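Local coordinates for 3-oxo-tetronate kinase (Cupriavidus necator, PDB 5DMH), which catalyses the ATP-dependent phosphorylation of 3-oxo-tetronate to 3-oxo-tetronate 4-phosphate, at residues A[130-135]-A[251-256]; A[418-423]-A[448-453]. One frame throughout, in Å; residues are numbered along the deposited sequence.

Contact 1 (A[130-135]-A[251-256])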
ATOM      1  N   PRO A 130       6.216  -8.506  13.522  1.00 15.17           N
ATOM      2  CA  PRO A 130       5.386  -9.641  13.956  1.00 15.22           C
ATOM      3  C   PRO A 130       4.800 -10.419  12.788  1.00 14.37           C
ATOM      4  O   PRO A 130       4.831 -11.662  12.825  1.00 16.11           O
ATOM      5  CB  PRO A 130       4.286  -8.970  14.777  1.00 20.64           C
ATOM      6  CG  PRO A 130       4.965  -7.779  15.370  1.00 20.92           C
ATOM      7  CD  PRO A 130       5.906  -7.294  14.297  1.00 16.80           C
ATOM      8  N   VAL A 131       4.375  -9.728  11.746  1.00 14.56           N
ATOM      9  CA  VAL A 131       3.790 -10.406  10.583  1.00 15.09           C
ATOM     10  C   VAL A 131       4.840 -11.197   9.781  1.00 16.41           C
ATOM     11  O   VAL A 131       4.630 -12.375   9.474  1.00 17.23           O
ATOM     12  CB  VAL A 131       2.995  -9.456   9.676  1.00 14.37           C
ATOM     13  CG1 VAL A 131       2.648 -10.125   8.379  1.00 15.11           C
ATOM     14  CG2 VAL A 131       1.703  -9.004  10.368  1.00 16.20           C
ATOM     15  N   ALA A 132       5.974 -10.580   9.469  1.00 14.15           N
ATOM     16  CA  ALA A 132       7.010 -11.280   8.734  1.00 14.86           C
ATOM     17  C   ALA A 132       7.439 -12.521   9.494  1.00 14.12           C
ATOM     18  O   ALA A 132       7.620 -13.608   8.909  1.00 15.42           O
ATOM     19  CB  ALA A 132       8.208 -10.377   8.458  1.00 16.37           C
ATOM     20  N   GLU A 133       7.661 -12.382  10.794  1.00 15.31           N
ATOM     21  CA  GLU A 133       8.153 -13.531  11.556  1.00 15.84           C
ATOM     22  C   GLU A 133       7.111 -14.641  11.614  1.00 18.36           C
ATOM     23  O   GLU A 133       7.464 -15.828  11.545  1.00 18.06           O
ATOM     24  CB  GLU A 133       8.589 -13.130  12.977  1.00 14.75           C
ATOM     25  CG  GLU A 133       9.873 -12.360  12.988  1.00 15.80           C
ATOM     26  CD  GLU A 133      10.386 -12.016  14.378  1.00 21.04           C
ATOM     27  OE1 GLU A 133       9.588 -11.786  15.304  1.00 22.86           O
ATOM     28  OE2 GLU A 133      11.612 -11.965  14.538  1.00 20.67           O
ATOM     29  N   ALA A 134       5.838 -14.264  11.702  1.00 15.04           N
ATOM     30  CA  ALA A 134       4.769 -15.250  11.766  1.00 17.72           C
ATOM     31  C   ALA A 134       4.669 -15.993  10.435  1.00 18.51           C
ATOM     32  O   ALA A 134       4.400 -17.194  10.401  1.00 18.15           O
ATOM     33  CB  ALA A 134       3.431 -14.597  12.105  1.00 16.67           C
ATOM     34  N   LEU A 135       4.827 -15.261   9.343  1.00 17.23           N
ATOM     35  CA  LEU A 135       4.731 -15.854   8.025  1.00 15.22           C
ATOM     36  C   LEU A 135       5.893 -16.818   7.784  1.00 16.60           C
ATOM     37  O   LEU A 135       5.680 -17.927   7.275  1.00 18.67           O
ATOM     38  CB  LEU A 135       4.693 -14.776   6.956  1.00 15.78           C
ATOM     39  CG  LEU A 135       3.409 -13.941   6.865  1.00 19.68           C
ATOM     40  CD1 LEU A 135       3.614 -12.846   5.883  1.00 14.90           C
ATOM     41  CD2 LEU A 135       2.165 -14.750   6.484  1.00 18.67           C
ATOM     42  N   LEU A 251       9.477 -16.650   1.065  1.00 17.78           N
ATOM     43  CA  LEU A 251       8.923 -15.333   1.447  1.00 16.02           C
ATOM     44  C   LEU A 251       9.905 -14.198   1.153  1.00 17.54           C
ATOM     45  O   LEU A 251      11.091 -14.286   1.476  1.00 16.38           O
ATOM     46  CB  LEU A 251       8.600 -15.302   2.949  1.00 15.33           C
ATOM     47  CG  LEU A 251       7.961 -14.037   3.493  1.00 16.87           C
ATOM     48  CD1 LEU A 251       6.549 -13.806   2.939  1.00 20.06           C
ATOM     49  CD2 LEU A 251       7.953 -14.023   5.035  1.00 17.30           C
ATOM     50  N   ILE A 252       9.395 -13.147   0.518  1.00 15.05           N
ATOM     51  CA  ILE A 252      10.120 -11.917   0.291  1.00 14.81           C
ATOM     52  C   ILE A 252       9.235 -10.790   0.859  1.00 13.13           C
ATOM     53  O   ILE A 252       8.026 -10.846   0.697  1.00 14.36           O
ATOM     54  CB  ILE A 252      10.378 -11.694  -1.235  1.00 16.25           C
ATOM     55  CG1 ILE A 252      11.335 -12.773  -1.766  1.00 23.98           C
ATOM     56  CG2 ILE A 252      10.965 -10.314  -1.470  1.00 19.03           C
ATOM     57  CD1 ILE A 252      11.367 -12.919  -3.261  1.00 22.38           C
ATOM     58  N   THR A 253       9.840  -9.811   1.541  1.00 14.51           N
ATOM     59  CA  THR A 253       9.104  -8.681   2.116  1.00 15.28           C
ATOM     60  C   THR A 253       9.690  -7.324   1.726  1.00 15.37           C
ATOM     61  O   THR A 253      10.900  -7.162   1.499  1.00 14.76           O
ATOM     62  CB  THR A 253       8.974  -8.761   3.643  1.00 11.94           C
ATOM     63  OG1 THR A 253      10.062  -8.086   4.302  1.00 13.57           O
ATOM     64  CG2 THR A 253       8.837 -10.218   4.139  1.00 18.13           C
ATOM     65  N   GLY A 254       8.801  -6.347   1.610  1.00 13.53           N
ATOM     66  CA  GLY A 254       9.200  -5.017   1.216  1.00 13.10           C
ATOM     67  C   GLY A 254       8.068  -4.205   0.648  1.00 15.56           C
ATOM     68  O   GLY A 254       6.880  -4.498   0.858  1.00 13.70           O
ATOM     69  N   GLY A 255       8.449  -3.171  -0.091  1.00 15.52           N
ATOM     70  CA  GLY A 255       7.497  -2.377  -0.841  1.00 16.63           C
ATOM     71  C   GLY A 255       7.266  -2.986  -2.211  1.00 15.62           C
ATOM     72  O   GLY A 255       7.517  -4.165  -2.437  1.00 15.53           O
ATOM     73  N   SER A 256       6.787  -2.182  -3.155  1.00 12.15           N
ATOM     74  CA  SER A 256       6.493  -2.718  -4.466  1.00 15.97           C
ATOM     75  C   SER A 256       7.759  -2.922  -5.275  1.00 14.05           C
ATOM     76  O   SER A 256       7.770  -3.743  -6.170  1.00 16.23           O
ATOM     77  CB  SER A 256       5.502  -1.834  -5.237  1.00 16.45           C
ATOM     78  OG  SER A 256       6.046  -0.582  -5.471  1.00 18.10           O
TER

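Contact 2 (A[418-423]-A[448-453])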
ATOM      1  N   VAL A 418       0.732   4.175  -8.246  1.00 15.66           N
ATOM      2  CA  VAL A 418      -0.721   4.367  -8.239  1.00 15.40           C
ATOM      3  C   VAL A 418      -1.386   4.033  -9.579  1.00 15.36           C
ATOM      4  O   VAL A 418      -1.395   4.844 -10.514  1.00 17.98           O
ATOM      5  CB  VAL A 418      -1.132   5.790  -7.843  1.00 18.05           C
ATOM      6  CG1 VAL A 418      -2.641   5.820  -7.468  1.00 18.70           C
ATOM      7  CG2 VAL A 418      -0.298   6.307  -6.687  1.00 17.24           C
ATOM      8  N   PRO A 419      -1.970   2.838  -9.680  1.00 15.08           N
ATOM      9  CA  PRO A 419      -2.714   2.479 -10.889  1.00 16.71           C
ATOM     10  C   PRO A 419      -4.183   2.875 -10.835  1.00 16.33           C
ATOM     11  O   PRO A 419      -4.715   3.024  -9.734  1.00 17.58           O
ATOM     12  CB  PRO A 419      -2.643   0.970 -10.884  1.00 17.11           C
ATOM     13  CG  PRO A 419      -2.660   0.634  -9.405  1.00 16.60           C
ATOM     14  CD  PRO A 419      -1.852   1.700  -8.748  1.00 17.21           C
ATOM     15  N   ALA A 420      -4.793   3.092 -11.996  1.00 20.08           N
ATOM     16  CA  ALA A 420      -6.265   3.065 -12.116  1.00 17.49           C
ATOM     17  C   ALA A 420      -6.708   1.619 -11.882  1.00 20.14           C
ATOM     18  O   ALA A 420      -5.974   0.692 -12.220  1.00 20.99           O
ATOM     19  CB  ALA A 420      -6.707   3.528 -13.500  1.00 24.13           C
ATOM     20  N   THR A 421      -7.894   1.432 -11.307  1.00 19.25           N
ATOM     21  CA  THR A 421      -8.443   0.097 -11.057  1.00 17.14           C
ATOM     22  C   THR A 421      -9.937   0.127 -11.338  1.00 24.04           C
ATOM     23  O   THR A 421     -10.553   1.193 -11.347  1.00 22.12           O
ATOM     24  CB  THR A 421      -8.224  -0.380  -9.582  1.00 20.42           C
ATOM     25  OG1 THR A 421      -9.057   0.364  -8.686  1.00 21.73           O
ATOM     26  CG2 THR A 421      -6.770  -0.231  -9.134  1.00 21.78           C
ATOM     27  N   VAL A 422     -10.521  -1.046 -11.584  1.00 21.87           N
ATOM     28  CA  VAL A 422     -11.957  -1.143 -11.667  1.00 20.91           C
ATOM     29  C   VAL A 422     -12.441  -2.374 -10.908  1.00 27.42           C
ATOM     30  O   VAL A 422     -11.702  -3.345 -10.767  1.00 23.08           O
ATOM     31  CB  VAL A 422     -12.435  -1.166 -13.128  1.00 29.17           C
ATOM     32  CG1 VAL A 422     -12.103   0.166 -13.795  1.00 27.18           C
ATOM     33  CG2 VAL A 422     -11.816  -2.333 -13.893  1.00 29.91           C
ATOM     34  N   THR A 423     -13.671  -2.315 -10.402  1.00 26.29           N
ATOM     35  CA  THR A 423     -14.266  -3.486  -9.764  1.00 25.75           C
ATOM     36  C   THR A 423     -14.785  -4.411 -10.850  1.00 26.04           C
ATOM     37  O   THR A 423     -14.754  -4.063 -12.029  1.00 30.83           O
ATOM     38  CB  THR A 423     -15.442  -3.121  -8.822  1.00 28.56           C
ATOM     39  OG1 THR A 423     -16.544  -2.622  -9.583  1.00 34.59           O
ATOM     40  CG2 THR A 423     -15.026  -2.105  -7.816  1.00 27.87           C
ATOM     41  N   LEU A 448      -8.943  11.475 -11.764  1.00 18.26           N
ATOM     42  CA  LEU A 448     -10.349  11.531 -12.139  1.00 19.83           C
ATOM     43  C   LEU A 448     -10.499  11.313 -13.637  1.00 19.56           C
ATOM     44  O   LEU A 448     -11.382  10.577 -14.084  1.00 21.80           O
ATOM     45  CB  LEU A 448     -10.961  12.877 -11.753  1.00 19.74           C
ATOM     46  CG  LEU A 448     -11.381  12.971 -10.295  1.00 23.61           C
ATOM     47  CD1 LEU A 448     -11.667  14.411  -9.987  1.00 24.46           C
ATOM     48  CD2 LEU A 448     -12.629  12.095 -10.034  1.00 24.88           C
ATOM     49  N   ARG A 449      -9.649  11.978 -14.417  1.00 23.06           N
ATOM     50  CA  ARG A 449      -9.683  11.858 -15.874  1.00 24.41           C
ATOM     51  C   ARG A 449      -9.293  10.481 -16.383  1.00 22.72           C
ATOM     52  O   ARG A 449      -9.885   9.977 -17.329  1.00 23.82           O
ATOM     53  CB  ARG A 449      -8.775  12.913 -16.535  1.00 22.91           C
ATOM     54  CG  ARG A 449      -9.329  14.315 -16.460  1.00 30.37           C
ATOM     55  CD  ARG A 449      -8.377  15.337 -17.072  1.00 34.86           C
ATOM     56  NE  ARG A 449      -8.959  16.673 -17.071  1.00 45.32           N
ATOM     57  CZ  ARG A 449      -9.859  17.104 -17.958  1.00 54.80           C
ATOM     58  NH1 ARG A 449     -10.295  16.306 -18.928  1.00 53.34           N
ATOM     59  NH2 ARG A 449     -10.334  18.341 -17.874  1.00 54.03           N
ATOM     60  N   GLN A 450      -8.275   9.872 -15.788  1.00 23.24           N
ATOM     61  CA  GLN A 450      -7.881   8.561 -16.245  1.00 27.86           C
ATOM     62  C   GLN A 450      -8.944   7.501 -15.903  1.00 26.17           C
ATOM     63  O   GLN A 450      -9.136   6.556 -16.655  1.00 30.65           O
ATOM     64  CB  GLN A 450      -6.523   8.168 -15.672  1.00 31.45           C
ATOM     65  CG  GLN A 450      -5.922   7.034 -16.460  1.00 43.45           C
ATOM     66  CD  GLN A 450      -4.493   6.754 -16.088  1.00 44.09           C
ATOM     67  OE1 GLN A 450      -3.667   7.667 -15.986  1.00 37.16           O
ATOM     68  NE2 GLN A 450      -4.189   5.482 -15.875  1.00 40.59           N
ATOM     69  N   LEU A 451      -9.642   7.678 -14.781  1.00 22.34           N
ATOM     70  CA  LEU A 451     -10.686   6.739 -14.363  1.00 21.00           C
ATOM     71  C   LEU A 451     -11.859   6.742 -15.358  1.00 30.10           C
ATOM     72  O   LEU A 451     -12.507   5.713 -15.594  1.00 29.18           O
ATOM     73  CB  LEU A 451     -11.162   7.070 -12.942  1.00 20.69           C
ATOM     74  CG  LEU A 451     -10.236   6.817 -11.759  1.00 19.77           C
ATOM     75  CD1 LEU A 451     -11.002   7.032 -10.457  1.00 22.29           C
ATOM     76  CD2 LEU A 451      -9.633   5.417 -11.788  1.00 22.80           C
ATOM     77  N   GLY A 452     -12.135   7.889 -15.963  1.00 30.11           N
ATOM     78  CA  GLY A 452     -13.186   7.938 -16.958  1.00 35.28           C
ATOM     79  C   GLY A 452     -13.786   9.309 -17.162  1.00 39.72           C
ATOM     80  O   GLY A 452     -13.352  10.297 -16.563  1.00 32.08           O
ATOM     81  N   GLY A 453     -14.801   9.356 -18.018  1.00 35.05           N
ATOM     82  CA  GLY A 453     -15.471  10.598 -18.352  1.00 41.01           C
ATOM     83  C   GLY A 453     -16.516  11.052 -17.348  1.00 46.95           C
ATOM     84  O   GLY A 453     -16.853  10.353 -16.390  1.00 43.03           O
TER

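Contact 1 (A[130-135]-A[251-256])
Leu135 and Leu251 meet where a helix lies on a parallel beta-sheet, in the alpha/beta sugar-binding N-terminal domain. Helix 130-135 runs almost exactly antiparallel to strand 251-254, at 173°. The two axes are 10.0 Å apart. Leu251 does most of the touching, through one methyl. Its CG is anti to the backbone N (chi1 -177°), and CD2 extends to the helix. There CD2 lies 3.9 Å from Leu135 CB. The same methyl is also 3.9 Å from Ala132 O, so it meets both the base of a side chain and a backbone carbonyl one helical turn earlier. The other branch, Leu251 CD1, faces the end of the Leu135 side chain, with Leu135 CD1 at 4.3 Å. Two residues along the strand, Thr253 presents its methyl to the same helix. Thr253 CG2 comes within 4.4 Å of Ala132 CB, a looser contact. Thr253 CG2 and Leu251 CD2 are themselves 4.0 Å apart, so the two strand residues offer the helix a joined apolar surface. No hydrogen bond crosses the contact. The buried Thr253 hydroxyl is satisfied instead by Ile145 O and Tyr116 OH. Its chi1 of 91° is well off the staggered value, consistent with OG1 being held by these two partners while CG2 is left for the helix. All four touching residues are buried. Around them, strand 251-254 runs parallel between strands 144-147 and 111-115, and Phe114 of the latter touches Val131, Leu135 and Thr253, so it packs against both the helix and the strand. Helix 90-106 packs beside helix 128-139, on Pro130, Val131 and Ala134.

Contact 2 (A[418-423]-A[448-453])
Leu451 reaches Ala420 only with the end of its side chain. Its CB is still 5.7 Å from Ala420 CB. CG comes closer, to 5.1 Å from Ala420 CB. Rotation about the CA-CB bond puts CG anti to the carbonyl carbon (chi1 -70°), and from there CD2 completes the approach. CD2 sits 3.9 Å from Ala420 CB and 4.1 Å from Ala420 CA, so it meets the alanine at both atoms. Thr421 O is a more distant neighbour of CD2, at 4.3 Å. The other methyl, CD1 of Leu451, is 6.3 Å from Ala420 CB. The Leu451 side chain also touches Arg387 and Val389, and thus packs between helix 443-451 and strands 418-423 and 387-391 of the nucleotide-binding C-terminal domain. Alternation along strand 418-423 gives the contact its two sides. The CB of Ala420 points toward the helix, while those of Pro419 and Thr421 point away. The strand runs antiparallel between strands 407-415 and 430-434, and the side chains of Pro419 and Thr421 both touch helix 41-53 of the sugar-binding domain. Gln450 flanks the leucine on the helix. Its chain is extended, with CG anti to the backbone N (chi1 -162°), and carries the amide alongside the alanine. Gln450 NE2 lies 4.0 Å from Ala420 CB, which is van der Waals contact without a hydrogen bond. The Gln450 side chain also rests on Ala412 and Ile414 of strand 407-415. Just after the leucine the helix stops at Gly452, where phi turns positive. The bonds from Gly452 N to Leu448 O and Arg449 O are weak.

Contact 1 belongs to the sugar-binding domain, and contact 2 lies in the nucleotide-binding half of the chain. Their centres are 29 Å apart, on opposite sides of the centre of the chain. Their nearest atoms are about 8 Å apart and do not touch. Helix 41-53 bridges this gap. Asp46 OD1 of this helix is hydrogen-bonded to Ser256 OG, just past strand 251-254, while Thr45 touches Pro419 and Thr421 of contact 2. The ADP pocket draws on residues between 177 and 436, but neither contact lies at the annotated ATP sites. Thr421 is hydrogen-bonded to Leu431 of strand 430-434, and the chain after that strand reaches Gly436, a probable ATP-binding residue.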